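Local structure of ochratoxinase (Aspergillus niger, 4C65) at residues A[65-70]-A[333-338]; A[107-112]-A[341-346]; A[276-281]-A[325-330]; A[261-266]-A[280-285]. The protein hydrolyses the amide bond of the mycotoxin ochratoxin A, releasing L-phenylalanine and ochratoxin alpha, as a zinc-dependent, homooctameric carboxypeptidase of the amidohydrolase superfamily. All blocks are in the same frame, centred on the assembly; numbering follows the deposited sequence. Where two conformers were deposited one is given.

Contact 1 of 4, residues A[65-70]-A[333-338]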
loop_
_atom_site.group_PDB
_atom_site.type_symbol
_atom_site.label_atom_id
_atom_site.label_comp_id
_atom_site.label_asym_id
_atom_site.label_seq_id
_atom_site.Cartn_x
_atom_site.Cartn_y
_atom_site.Cartn_z
ATOM N N LEU A 65 43.447 -18.256 10.430
ATOM C CA LEU A 65 43.498 -17.188 9.446
ATOM C C LEU A 65 42.193 -16.402 9.381
ATOM O O LEU A 65 41.115 -16.956 9.575
ATOM C CB LEU A 65 43.811 -17.769 8.080
ATOM C CG LEU A 65 45.208 -18.347 7.904
ATOM C CD1 LEU A 65 45.228 -19.297 6.721
ATOM C CD2 LEU A 65 46.203 -17.199 7.720
ATOM N N TRP A 66 42.323 -15.106 9.103
ATOM C CA TRP A 66 41.190 -14.212 8.864
ATOM C C TRP A 66 41.128 -13.855 7.384
ATOM O O TRP A 66 42.155 -13.740 6.723
ATOM C CB TRP A 66 41.350 -12.902 9.589
ATOM C CG TRP A 66 41.003 -12.908 11.027
ATOM C CD1 TRP A 66 41.611 -13.611 12.006
ATOM C CD2 TRP A 66 40.031 -12.079 11.671
ATOM N NE1 TRP A 66 41.034 -13.322 13.223
ATOM C CE2 TRP A 66 40.061 -12.381 13.037
ATOM C CE3 TRP A 66 39.119 -11.125 11.217
ATOM C CZ2 TRP A 66 39.204 -11.786 13.949
ATOM C CZ3 TRP A 66 38.287 -10.513 12.135
ATOM C CH2 TRP A 66 38.348 -10.841 13.488
ATOM N N ASP A 67 39.916 -13.724 6.854
ATOM C CA ASP A 67 39.723 -12.953 5.652
ATOM C C ASP A 67 38.770 -11.829 5.972
ATOM O O ASP A 67 37.664 -12.072 6.480
ATOM C CB ASP A 67 39.215 -13.792 4.503
ATOM C CG ASP A 67 39.409 -13.082 3.166
ATOM O OD1 ASP A 67 38.599 -12.156 2.859
ATOM O OD2 ASP A 67 40.371 -13.443 2.460
ATOM N N CYS A 68 39.202 -10.607 5.674
ATOM C CA CYS A 68 38.472 -9.424 6.066
ATOM C C CYS A 68 37.564 -8.854 4.992
ATOM O O CYS A 68 37.014 -7.765 5.159
ATOM C CB CYS A 68 39.455 -8.368 6.522
ATOM S SG CYS A 68 40.434 -8.906 7.943
ATOM N N HIS A 69 37.415 -9.565 3.884
ATOM C CA HIS A 69 36.501 -9.133 2.849
ATOM C C HIS A 69 35.770 -10.295 2.171
ATOM O O HIS A 69 36.107 -10.681 1.069
ATOM C CB HIS A 69 37.214 -8.287 1.793
ATOM C CG HIS A 69 36.271 -7.444 0.993
ATOM N ND1 HIS A 69 36.461 -6.096 0.809
ATOM C CD2 HIS A 69 35.088 -7.735 0.401
ATOM C CE1 HIS A 69 35.458 -5.603 0.100
ATOM N NE2 HIS A 69 34.610 -6.574 -0.151
ATOM N N MET A 70 34.759 -10.821 2.845
ATOM C CA MET A 70 33.948 -11.903 2.316
ATOM C C MET A 70 32.555 -11.376 2.032
ATOM O O MET A 70 32.178 -10.334 2.524
ATOM C CB MET A 70 33.882 -13.044 3.323
ATOM C CG MET A 70 35.243 -13.630 3.731
ATOM S SD MET A 70 36.221 -14.187 2.333
ATOM C CE MET A 70 35.230 -15.607 1.852
ATOM N N LEU A 333 44.291 -8.611 5.290
ATOM C CA LEU A 333 44.027 -9.271 4.020
ATOM C C LEU A 333 42.547 -9.589 3.845
ATOM O O LEU A 333 41.875 -10.035 4.775
ATOM C CB LEU A 333 44.837 -10.575 3.874
ATOM C CG LEU A 333 46.347 -10.415 3.872
ATOM C CD1 LEU A 333 47.010 -11.713 3.469
ATOM C CD2 LEU A 333 46.810 -9.305 2.940
ATOM N N GLY A 334 42.062 -9.345 2.624
ATOM C CA GLY A 334 40.708 -9.660 2.226
ATOM C C GLY A 334 40.731 -10.029 0.781
ATOM O O GLY A 334 41.542 -9.521 0.023
ATOM N N THR A 335 39.807 -10.899 0.391
ATOM C CA THR A 335 39.807 -11.498 -0.950
ATOM C C THR A 335 38.690 -10.968 -1.853
ATOM O O THR A 335 38.846 -10.881 -3.077
ATOM C CB THR A 335 39.700 -13.023 -0.808
ATOM O OG1 THR A 335 40.752 -13.478 0.044
ATOM C CG2 THR A 335 39.846 -13.716 -2.155
ATOM N N ASP A 336 37.571 -10.603 -1.232
ATOM C CA ASP A 336 36.339 -10.237 -1.920
ATOM C C ASP A 336 35.786 -11.436 -2.669
ATOM O O ASP A 336 35.708 -11.451 -3.889
ATOM C CB ASP A 336 36.553 -9.047 -2.844
ATOM C CG ASP A 336 35.251 -8.315 -3.177
ATOM O OD1 ASP A 336 34.151 -8.860 -2.992
ATOM O OD2 ASP A 336 35.345 -7.176 -3.647
ATOM N N THR A 337 35.389 -12.441 -1.913
ATOM C CA THR A 337 34.888 -13.683 -2.490
ATOM C C THR A 337 33.840 -14.328 -1.570
ATOM O O THR A 337 33.629 -13.899 -0.444
ATOM C CB THR A 337 36.077 -14.641 -2.728
ATOM O OG1 THR A 337 35.667 -15.740 -3.536
ATOM C CG2 THR A 337 36.628 -15.147 -1.413
ATOM N N ALA A 338 33.184 -15.365 -2.073
ATOM C CA ALA A 338 32.233 -16.150 -1.287
ATOM C C ALA A 338 32.977 -17.028 -0.295
ATOM O O ALA A 338 34.109 -17.432 -0.540
ATOM C CB ALA A 338 31.384 -17.029 -2.216
#
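The carboxylate of Asp-67 meets Thr-335 through both of its oxygens, the threonine side chain coming in almost perpendicular to it. Asp-67 OD1 takes the backbone N of Thr-335 on its syn lone pair (3.0 Å) and, on the anti side but tilted 30° out of the carboxylate plane, the N of His-69 at 3.0 Å, closing an Asx turn where the chain bends out of strand 60-67. Thr-335 OG1 also approaches Asp-67 OD2, but so closely that the bond is doubtful. With CG anti to the backbone N (chi1 -163°), the Asp-67 carboxylate lies between its own chain and the neighbouring loop. Backbone groups are paired as well: Cys-68 N gives to Leu-333 O (2.9 Å), and Asp-336 N to His-69 O (2.7 Å). Alongside, the His-69 ring and the Asp-336 carboxylate stack with planes 29° apart, His-69 NE2 lying 3.5 Å from Asp-336 CG. His-69 ND1 is held by Glu-264, and Asp-336 OD1 has a weak bond with His-71 ND1. Met-70 CE rests on Thr-337 CG2 at 3.6 Å. His-69 and His-71 bind one zinc and Asp-336 is an active-site residue, so this junction belongs to the metal centre of an amidohydrolase TIM barrel.

Contact 2 of 4, residues A[107-112]-A[341-346]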
loop_
_atom_site.group_PDB
_atom_site.type_symbol
_atom_site.label_atom_id
_atom_site.label_comp_id
_atom_site.label_asym_id
_atom_site.label_seq_id
_atom_site.Cartn_x
_atom_site.Cartn_y
_atom_site.Cartn_z
ATOM N N ASN A 107 40.123 -25.091 5.596
ATOM C CA ASN A 107 41.322 -24.426 5.094
ATOM C C ASN A 107 42.051 -23.600 6.124
ATOM O O ASN A 107 42.956 -22.855 5.779
ATOM C CB ASN A 107 40.968 -23.548 3.890
ATOM C CG ASN A 107 40.853 -24.362 2.631
ATOM O OD1 ASN A 107 41.855 -24.570 1.986
ATOM N ND2 ASN A 107 39.665 -24.937 2.345
ATOM N N GLY A 108 41.625 -23.676 7.376
ATOM C CA GLY A 108 42.261 -22.926 8.458
ATOM C C GLY A 108 41.794 -21.484 8.637
ATOM O O GLY A 108 42.422 -20.703 9.340
ATOM N N TYR A 109 40.691 -21.125 8.019
ATOM C CA TYR A 109 40.110 -19.812 8.221
ATOM C C TYR A 109 39.101 -19.854 9.370
ATOM O O TYR A 109 38.021 -20.424 9.203
ATOM C CB TYR A 109 39.488 -19.299 6.898
ATOM C CG TYR A 109 40.568 -18.765 5.959
ATOM C CD1 TYR A 109 41.372 -19.644 5.215
ATOM C CD2 TYR A 109 40.814 -17.392 5.867
ATOM C CE1 TYR A 109 42.376 -19.164 4.406
ATOM C CE2 TYR A 109 41.808 -16.904 5.043
ATOM C CZ TYR A 109 42.606 -17.802 4.335
ATOM O OH TYR A 109 43.598 -17.308 3.503
ATOM N N THR A 110 39.480 -19.280 10.512
ATOM C CA THR A 110 38.657 -19.321 11.698
ATOM C C THR A 110 37.863 -18.029 11.953
ATOM O O THR A 110 37.036 -17.970 12.858
ATOM C CB THR A 110 39.490 -19.697 12.926
ATOM O OG1 THR A 110 40.540 -18.756 13.118
ATOM C CG2 THR A 110 40.102 -21.072 12.745
ATOM N N SER A 111 38.132 -16.996 11.161
ATOM C CA SER A 111 37.345 -15.772 11.196
ATOM C C SER A 111 37.168 -15.202 9.796
ATOM O O SER A 111 38.098 -15.201 8.998
ATOM C CB SER A 111 37.983 -14.709 12.123
ATOM O OG SER A 111 37.861 -15.059 13.507
ATOM N N TYR A 112 35.965 -14.706 9.546
ATOM C CA TYR A 112 35.593 -14.044 8.327
ATOM C C TYR A 112 34.882 -12.718 8.668
ATOM O O TYR A 112 34.054 -12.671 9.549
ATOM C CB TYR A 112 34.579 -14.897 7.581
ATOM C CG TYR A 112 35.079 -15.910 6.562
ATOM C CD1 TYR A 112 36.405 -15.971 6.154
ATOM C CD2 TYR A 112 34.161 -16.764 5.940
ATOM C CE1 TYR A 112 36.796 -16.887 5.184
ATOM C CE2 TYR A 112 34.546 -17.653 4.972
ATOM C CZ TYR A 112 35.862 -17.732 4.609
ATOM O OH TYR A 112 36.207 -18.621 3.631
ATOM N N GLY A 341 35.843 -19.598 -0.732
ATOM C CA GLY A 341 36.529 -19.133 -1.931
ATOM C C GLY A 341 38.035 -19.208 -1.773
ATOM O O GLY A 341 38.540 -19.625 -0.728
ATOM N N PRO A 342 38.776 -18.813 -2.821
ATOM C CA PRO A 342 40.223 -18.920 -2.866
ATOM C C PRO A 342 40.914 -17.839 -2.043
ATOM O O PRO A 342 41.695 -17.064 -2.580
ATOM C CB PRO A 342 40.524 -18.743 -4.349
ATOM C CG PRO A 342 39.451 -17.819 -4.819
ATOM C CD PRO A 342 38.227 -18.245 -4.064
ATOM N N THR A 343 40.653 -17.808 -0.739
ATOM C CA THR A 343 41.216 -16.779 0.111
ATOM C C THR A 343 42.760 -16.848 0.282
ATOM O O THR A 343 43.419 -15.823 0.464
ATOM C CB THR A 343 40.552 -16.797 1.497
ATOM O OG1 THR A 343 40.588 -18.123 2.038
ATOM C CG2 THR A 343 39.092 -16.300 1.395
ATOM N N ALA A 344 43.319 -18.057 0.197
ATOM C CA ALA A 344 44.765 -18.261 0.359
ATOM C C ALA A 344 45.580 -17.506 -0.685
ATOM O O ALA A 344 46.693 -17.071 -0.406
ATOM C CB ALA A 344 45.095 -19.749 0.311
ATOM N N LEU A 345 45.017 -17.329 -1.875
ATOM C CA LEU A 345 45.650 -16.537 -2.920
ATOM C C LEU A 345 46.025 -15.123 -2.473
ATOM O O LEU A 345 46.980 -14.530 -2.991
ATOM C CB LEU A 345 44.723 -16.401 -4.121
ATOM C CG LEU A 345 44.665 -17.475 -5.202
ATOM C CD1 LEU A 345 43.912 -16.951 -6.416
ATOM C CD2 LEU A 345 46.053 -17.894 -5.649
ATOM N N GLU A 346 45.234 -14.553 -1.579
ATOM C CA GLU A 346 45.472 -13.188 -1.156
ATOM C C GLU A 346 46.809 -13.081 -0.417
ATOM O O GLU A 346 47.479 -12.030 -0.478
ATOM C CB GLU A 346 44.324 -12.688 -0.281
ATOM C CG GLU A 346 44.316 -11.188 -0.056
ATOM C CD GLU A 346 44.115 -10.391 -1.337
ATOM O OE1 GLU A 346 43.601 -10.935 -2.329
ATOM O OE2 GLU A 346 44.471 -9.193 -1.327
HETATM O O HOH W 1 38.701 -19.119 3.431
#
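Tyr-109 and Thr-343 meet where strand 109-114 of the twisted TIM barrel faces the start of helix 344-354. On the strand side, Gly-108, with positive phi, is the C-prime residue of the Schellman motif that ends helix 90-106; on the other, Pro-342 centres an inverse gamma turn leading into the helix. The packing is an aromatic ring against a small polar side chain. The Tyr-109 and Thr-343 side chains run antiparallel alongside each other, and Thr-343 OG1 lies 3.0 Å above the ring plane, displaced toward the rim, with Tyr-109 CZ 3.1 Å away. Thr-343 CB adds an off-centre CH-pi contact, 4.1 Å from the centroid of the Tyr-109 ring. The first torsion of Thr-343 (chi1 52°) sets OG1 between its backbone N and carbonyl carbon, which carries the hydroxyl over the ring. Looser van der Waals contacts put Tyr-109 OH 4.3 Å from Ala-344 CB and Tyr-112 OH 4.3 Å from Thr-343 CG2. A water provides a polar link between the segments. Tyr-112 OH also bonds to the backbone N of Gly-340, which ties this tyrosine to the loop just before the helix. The bridging water sits over the same face of Tyr-109 as the threonine hydroxyl and in the ring plane of Tyr-112, 2.6 Å from Tyr-112 OH and 2.5 Å from Thr-343 OG1.

Contact 3 of 4, residues A[276-281]-A[325-330]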
loop_
_atom_site.group_PDB
_atom_site.type_symbol
_atom_site.label_atom_id
_atom_site.label_comp_id
_atom_site.label_asym_id
_atom_site.label_seq_id
_atom_site.Cartn_x
_atom_site.Cartn_y
_atom_site.Cartn_z
ATOM N N LEU A 276 47.612 9.822 6.172
ATOM C CA LEU A 276 46.352 9.980 6.877
ATOM C C LEU A 276 45.921 8.687 7.548
ATOM O O LEU A 276 45.416 8.712 8.684
ATOM C CB LEU A 276 45.222 10.464 5.949
ATOM C CG LEU A 276 45.139 11.970 5.722
ATOM C CD1 LEU A 276 44.117 12.283 4.629
ATOM C CD2 LEU A 276 44.764 12.705 6.998
ATOM N N MET A 277 46.073 7.572 6.851
ATOM C CA MET A 277 45.620 6.294 7.383
ATOM C C MET A 277 46.461 5.857 8.579
ATOM O O MET A 277 45.948 5.253 9.524
ATOM C CB MET A 277 45.639 5.229 6.292
ATOM C CG MET A 277 44.543 5.409 5.244
ATOM S SD MET A 277 44.650 4.178 3.939
ATOM C CE MET A 277 43.890 2.770 4.763
ATOM N N LYS A 278 47.758 6.166 8.531
ATOM C CA LYS A 278 48.653 5.919 9.665
ATOM C C LYS A 278 48.288 6.794 10.843
ATOM O O LYS A 278 48.168 6.308 11.955
ATOM C CB LYS A 278 50.093 6.196 9.277
ATOM C CG LYS A 278 50.741 5.051 8.520
ATOM C CD LYS A 278 52.247 5.179 8.525
ATOM C CE LYS A 278 52.714 6.237 7.542
ATOM N NZ LYS A 278 54.115 6.679 7.858
ATOM N N GLU A 279 48.104 8.082 10.569
ATOM C CA GLU A 279 47.756 9.106 11.554
ATOM C C GLU A 279 46.491 8.740 12.308
ATOM O O GLU A 279 46.440 8.812 13.520
ATOM C CB GLU A 279 47.535 10.450 10.833
ATOM C CG GLU A 279 48.556 11.544 11.037
ATOM C CD GLU A 279 48.334 12.654 10.001
ATOM O OE1 GLU A 279 47.152 13.115 9.969
ATOM O OE2 GLU A 279 49.276 13.038 9.223
ATOM N N LYS A 280 45.475 8.318 11.576
ATOM C CA LYS A 280 44.162 8.052 12.164
ATOM C C LYS A 280 43.893 6.589 12.485
ATOM O O LYS A 280 42.828 6.260 12.996
ATOM C CB LYS A 280 43.094 8.568 11.216
ATOM C CG LYS A 280 43.109 10.081 11.031
ATOM C CD LYS A 280 42.104 10.475 9.957
ATOM C CE LYS A 280 41.966 11.977 9.842
ATOM N NZ LYS A 280 41.388 12.621 11.041
ATOM N N GLY A 281 44.838 5.704 12.190
ATOM C CA GLY A 281 44.690 4.290 12.532
ATOM C C GLY A 281 43.616 3.623 11.694
ATOM O O GLY A 281 42.727 2.965 12.220
ATOM N N ILE A 325 52.269 -0.466 1.936
ATOM C CA ILE A 325 53.109 -1.432 2.644
ATOM C C ILE A 325 54.429 -0.754 3.006
ATOM O O ILE A 325 54.859 -0.821 4.148
ATOM C CB ILE A 325 53.352 -2.697 1.796
ATOM C CG1 ILE A 325 52.063 -3.514 1.719
ATOM C CG2 ILE A 325 54.486 -3.552 2.376
ATOM C CD1 ILE A 325 52.012 -4.491 0.560
ATOM N N LYS A 326 55.028 -0.090 2.015
ATOM C CA LYS A 326 56.307 0.595 2.152
ATOM C C LYS A 326 56.190 1.716 3.197
ATOM O O LYS A 326 57.093 1.908 4.007
ATOM C CB LYS A 326 56.800 1.093 0.753
ATOM C CG LYS A 326 57.838 0.193 0.130
ATOM C CD LYS A 326 58.636 0.969 -0.924
ATOM C CE LYS A 326 59.449 0.077 -1.925
ATOM N NZ LYS A 326 58.555 -0.589 -2.928
ATOM N N ALA A 327 55.058 2.405 3.236
ATOM C CA ALA A 327 54.884 3.522 4.168
ATOM C C ALA A 327 54.515 3.086 5.581
ATOM O O ALA A 327 54.470 3.906 6.489
ATOM C CB ALA A 327 53.831 4.477 3.639
ATOM N N GLY A 328 54.243 1.810 5.777
ATOM C CA GLY A 328 53.944 1.295 7.111
ATOM C C GLY A 328 52.503 1.486 7.564
ATOM O O GLY A 328 52.223 1.470 8.747
ATOM N N VAL A 329 51.577 1.636 6.612
ATOM C CA VAL A 329 50.120 1.589 6.892
ATOM C C VAL A 329 49.768 0.210 7.404
ATOM O O VAL A 329 50.306 -0.782 6.913
ATOM C CB VAL A 329 49.292 1.856 5.620
ATOM C CG1 VAL A 329 47.795 1.845 5.925
ATOM C CG2 VAL A 329 49.697 3.186 4.982
ATOM N N THR A 330 48.891 0.143 8.393
ATOM C CA THR A 330 48.469 -1.132 8.935
ATOM C C THR A 330 47.545 -1.861 7.942
ATOM O O THR A 330 46.523 -1.309 7.523
ATOM C CB THR A 330 47.700 -0.939 10.236
ATOM O OG1 THR A 330 48.501 -0.212 11.152
ATOM C CG2 THR A 330 47.328 -2.278 10.837
HETATM O O HOH W 2 47.151 2.342 9.413
#
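Met-277 O is gripped by two donors: Ile-282 N, in the Schellman motif whose C-prime residue is Gly-281, and a water at 3.2 Å from Met-277 O that in turn accepts from Thr-330 N at 3.0 Å. The water thus spans from the last turn of helix 271-280 to the chain that follows helix 304-327 and leads into strand 331-332. A second, weaker polar link is made by Lys-278, whose NZ forms a weak hydrogen bond to Ala-327 O at 3.1 Å. The same ammonium group forms a salt bridge with Glu-275, one turn back on its own helix, so the carbonyl shares it with a carboxylate. The lysine chain is bent at chi3 (-77°), and it passes alongside the end of the other helix: Lys-278 CE is 3.1 Å from Ala-327 O, Lys-278 CD lies 3.7 Å from Gly-328 O, and Lys-278 CG touches Val-329 CA at 3.9 Å. Gly-328, with positive phi, closes helix 304-327 by a Schellman motif of its own. Deeper in, Val-329 divides its two methyls between neighbours. Its CG1, anti to the backbone N (chi1 -178°), meets Met-277 CB at 4.0 Å, while CG2 faces the aliphatic part of Lys-278. Trp-274 and Tyr-284 also pack on Val-329, which extends this apolar patch along helix 271-280 and down to strand 283-285. Two Schellman-capped helix ends packed together, each followed by a barrel strand, belong to the outer helical layer of a TIM barrel.

Contact 4 of 4, residues A[261-266]-A[280-285]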
loop_
_atom_site.group_PDB
_atom_site.type_symbol
_atom_site.label_atom_id
_atom_site.label_comp_id
_atom_site.label_asym_id
_atom_site.label_seq_id
_atom_site.Cartn_x
_atom_site.Cartn_y
_atom_site.Cartn_z
ATOM N N LYS A 261 37.088 3.529 9.530
ATOM C CA LYS A 261 38.287 2.985 10.132
ATOM C C LYS A 261 38.854 1.835 9.355
ATOM O O LYS A 261 39.887 1.312 9.691
ATOM C CB LYS A 261 38.028 2.595 11.577
ATOM C CG LYS A 261 37.779 3.789 12.478
ATOM C CD LYS A 261 38.992 4.713 12.583
ATOM C CE LYS A 261 39.506 4.793 14.002
ATOM N NZ LYS A 261 40.888 4.235 14.162
ATOM N N SER A 262 38.187 1.453 8.279
ATOM C CA SER A 262 38.685 0.408 7.405
ATOM C C SER A 262 38.334 0.777 5.975
ATOM O O SER A 262 37.230 1.221 5.699
ATOM C CB SER A 262 38.057 -0.930 7.821
ATOM O OG SER A 262 38.410 -1.985 6.937
ATOM N N LEU A 263 39.278 0.646 5.064
ATOM C CA LEU A 263 39.016 0.967 3.673
ATOM C C LEU A 263 39.314 -0.233 2.829
ATOM O O LEU A 263 40.343 -0.908 3.038
ATOM C CB LEU A 263 39.880 2.137 3.210
ATOM C CG LEU A 263 39.709 3.413 4.004
ATOM C CD1 LEU A 263 40.712 4.447 3.509
ATOM C CD2 LEU A 263 38.293 3.947 3.916
ATOM N N GLU A 264 38.456 -0.470 1.842
ATOM C CA GLU A 264 38.634 -1.595 0.946
ATOM C C GLU A 264 39.053 -1.150 -0.457
ATOM O O GLU A 264 38.588 -0.117 -0.934
ATOM C CB GLU A 264 37.357 -2.416 0.898
ATOM C CG GLU A 264 36.563 -2.387 2.177
ATOM C CD GLU A 264 37.344 -3.184 3.218
ATOM O OE1 GLU A 264 37.697 -4.352 2.901
ATOM O OE2 GLU A 264 37.606 -2.669 4.335
ATOM N N HIS A 265 39.898 -1.957 -1.087
ATOM C CA HIS A 265 40.431 -1.706 -2.413
ATOM C C HIS A 265 41.440 -0.571 -2.401
ATOM O O HIS A 265 42.623 -0.778 -2.700
ATOM C CB HIS A 265 39.315 -1.443 -3.443
ATOM C CG HIS A 265 38.113 -2.313 -3.257
ATOM N ND1 HIS A 265 38.176 -3.685 -3.327
ATOM C CD2 HIS A 265 36.832 -2.011 -2.960
ATOM C CE1 HIS A 265 36.984 -4.192 -3.084
ATOM N NE2 HIS A 265 36.146 -3.195 -2.869
ATOM N N VAL A 266 40.958 0.626 -2.089
ATOM C CA VAL A 266 41.787 1.802 -1.903
ATOM C C VAL A 266 42.688 2.045 -3.096
ATOM O O VAL A 266 43.816 2.510 -2.951
ATOM C CB VAL A 266 42.628 1.726 -0.615
ATOM C CG1 VAL A 266 42.637 3.084 0.060
ATOM C CG2 VAL A 266 42.078 0.709 0.373
ATOM N N LYS A 280 45.475 8.318 11.576
ATOM C CA LYS A 280 44.162 8.052 12.164
ATOM C C LYS A 280 43.893 6.589 12.485
ATOM O O LYS A 280 42.828 6.260 12.996
ATOM C CB LYS A 280 43.094 8.568 11.216
ATOM C CG LYS A 280 43.109 10.081 11.031
ATOM C CD LYS A 280 42.104 10.475 9.957
ATOM C CE LYS A 280 41.966 11.977 9.842
ATOM N NZ LYS A 280 41.388 12.621 11.041
ATOM N N GLY A 281 44.838 5.704 12.190
ATOM C CA GLY A 281 44.690 4.290 12.532
ATOM C C GLY A 281 43.616 3.623 11.694
ATOM O O GLY A 281 42.727 2.965 12.220
ATOM N N ILE A 282 43.715 3.804 10.385
ATOM C CA ILE A 282 42.747 3.271 9.466
ATOM C C ILE A 282 43.328 2.052 8.773
ATOM O O ILE A 282 44.443 2.091 8.276
ATOM C CB ILE A 282 42.336 4.316 8.431
ATOM C CG1 ILE A 282 41.848 5.589 9.146
ATOM C CG2 ILE A 282 41.247 3.757 7.504
ATOM C CD1 ILE A 282 41.529 6.758 8.229
ATOM N N LEU A 283 42.542 0.974 8.729
ATOM C CA LEU A 283 43.000 -0.285 8.186
ATOM C C LEU A 283 42.903 -0.286 6.663
ATOM O O LEU A 283 41.922 0.216 6.103
ATOM C CB LEU A 283 42.189 -1.435 8.753
ATOM C CG LEU A 283 42.683 -2.847 8.439
ATOM C CD1 LEU A 283 44.035 -3.101 9.093
ATOM C CD2 LEU A 283 41.678 -3.842 8.951
ATOM N N TYR A 284 43.925 -0.868 6.009
ATOM C CA TYR A 284 44.003 -0.994 4.564
ATOM C C TYR A 284 43.756 -2.450 4.178
ATOM O O TYR A 284 44.526 -3.334 4.556
ATOM C CB TYR A 284 45.384 -0.571 4.080
ATOM C CG TYR A 284 45.549 -0.273 2.584
ATOM C CD1 TYR A 284 45.489 -1.277 1.631
ATOM C CD2 TYR A 284 45.847 1.016 2.145
ATOM C CE1 TYR A 284 45.689 -1.005 0.279
ATOM C CE2 TYR A 284 46.040 1.305 0.802
ATOM C CZ TYR A 284 45.964 0.296 -0.134
ATOM O OH TYR A 284 46.155 0.585 -1.470
ATOM N N VAL A 285 42.702 -2.683 3.402
ATOM C CA VAL A 285 42.387 -3.996 2.887
ATOM C C VAL A 285 42.338 -3.925 1.375
ATOM O O VAL A 285 41.358 -3.455 0.790
ATOM C CB VAL A 285 41.044 -4.481 3.440
ATOM C CG1 VAL A 285 40.737 -5.888 2.944
ATOM C CG2 VAL A 285 41.072 -4.426 4.960
#
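Bends at chi2, chi3 and chi4 curl the Lys-261 side chain back along the neighbouring segment, where its NZ gives hydrogen bonds to Lys-280 O and Gly-281 O, both at 3.0 Å. The first carbonyl is met in its plane, the second from above it. Tyr-284, its CG anti to the backbone N (chi1 -164°), turns its ring under Val-266, whose CG2 stands 3.8 Å from the ring centroid, almost on the ring normal. Between these ends the chains pair in parallel: Leu-283 N bonds to Lys-261 O, Leu-263 N to Leu-283 O, Val-285 N to Leu-263 O, and His-265 N to Val-285 O (2.8 Å). Strands 262-263 and 283-285, joined through helix 271-280, form a beta-alpha-beta crossover of the TIM barrel. On one face Leu-263 CG packs on Ile-282 CG2 at 3.8 Å. On the other, in one of the two conformers of Glu-264, Ser-262 OG donates to Glu-264 OE2 (2.8 Å), and Glu-264 OE1 passes 3.4 Å from Val-285 CB. Ser-243 and Arg-113 hold the same OE2, and in this conformer Glu-264 is a second-shell residue of the zinc site. His-265 itself binds the other zinc, and its ND1 is fixed by Thr-287.

All four contacts lie within the amidohydrolase barrel. Contacts 1 and 2 are the closest pair, with centres 7 Å apart; contact 1 uses strand 60-67 and contact 2 its parallel neighbour 109-114, and their segments alternate along the chain. Contacts 3 and 4, centres 9 Å apart, share Lys-280 and Gly-281 and follow helix 271-280 from its C-terminal end into strand 283-285. Both are nested in the loop closed by contact 1, which brings the early strand 60-67 up to the loop after strand 331-332. Contacts 1 and 4 meet at the zinc site, their centres 14 Å apart, whereas contacts 2 and 3 do not touch. The metal centre is thus assembled from distant parts of the sequence.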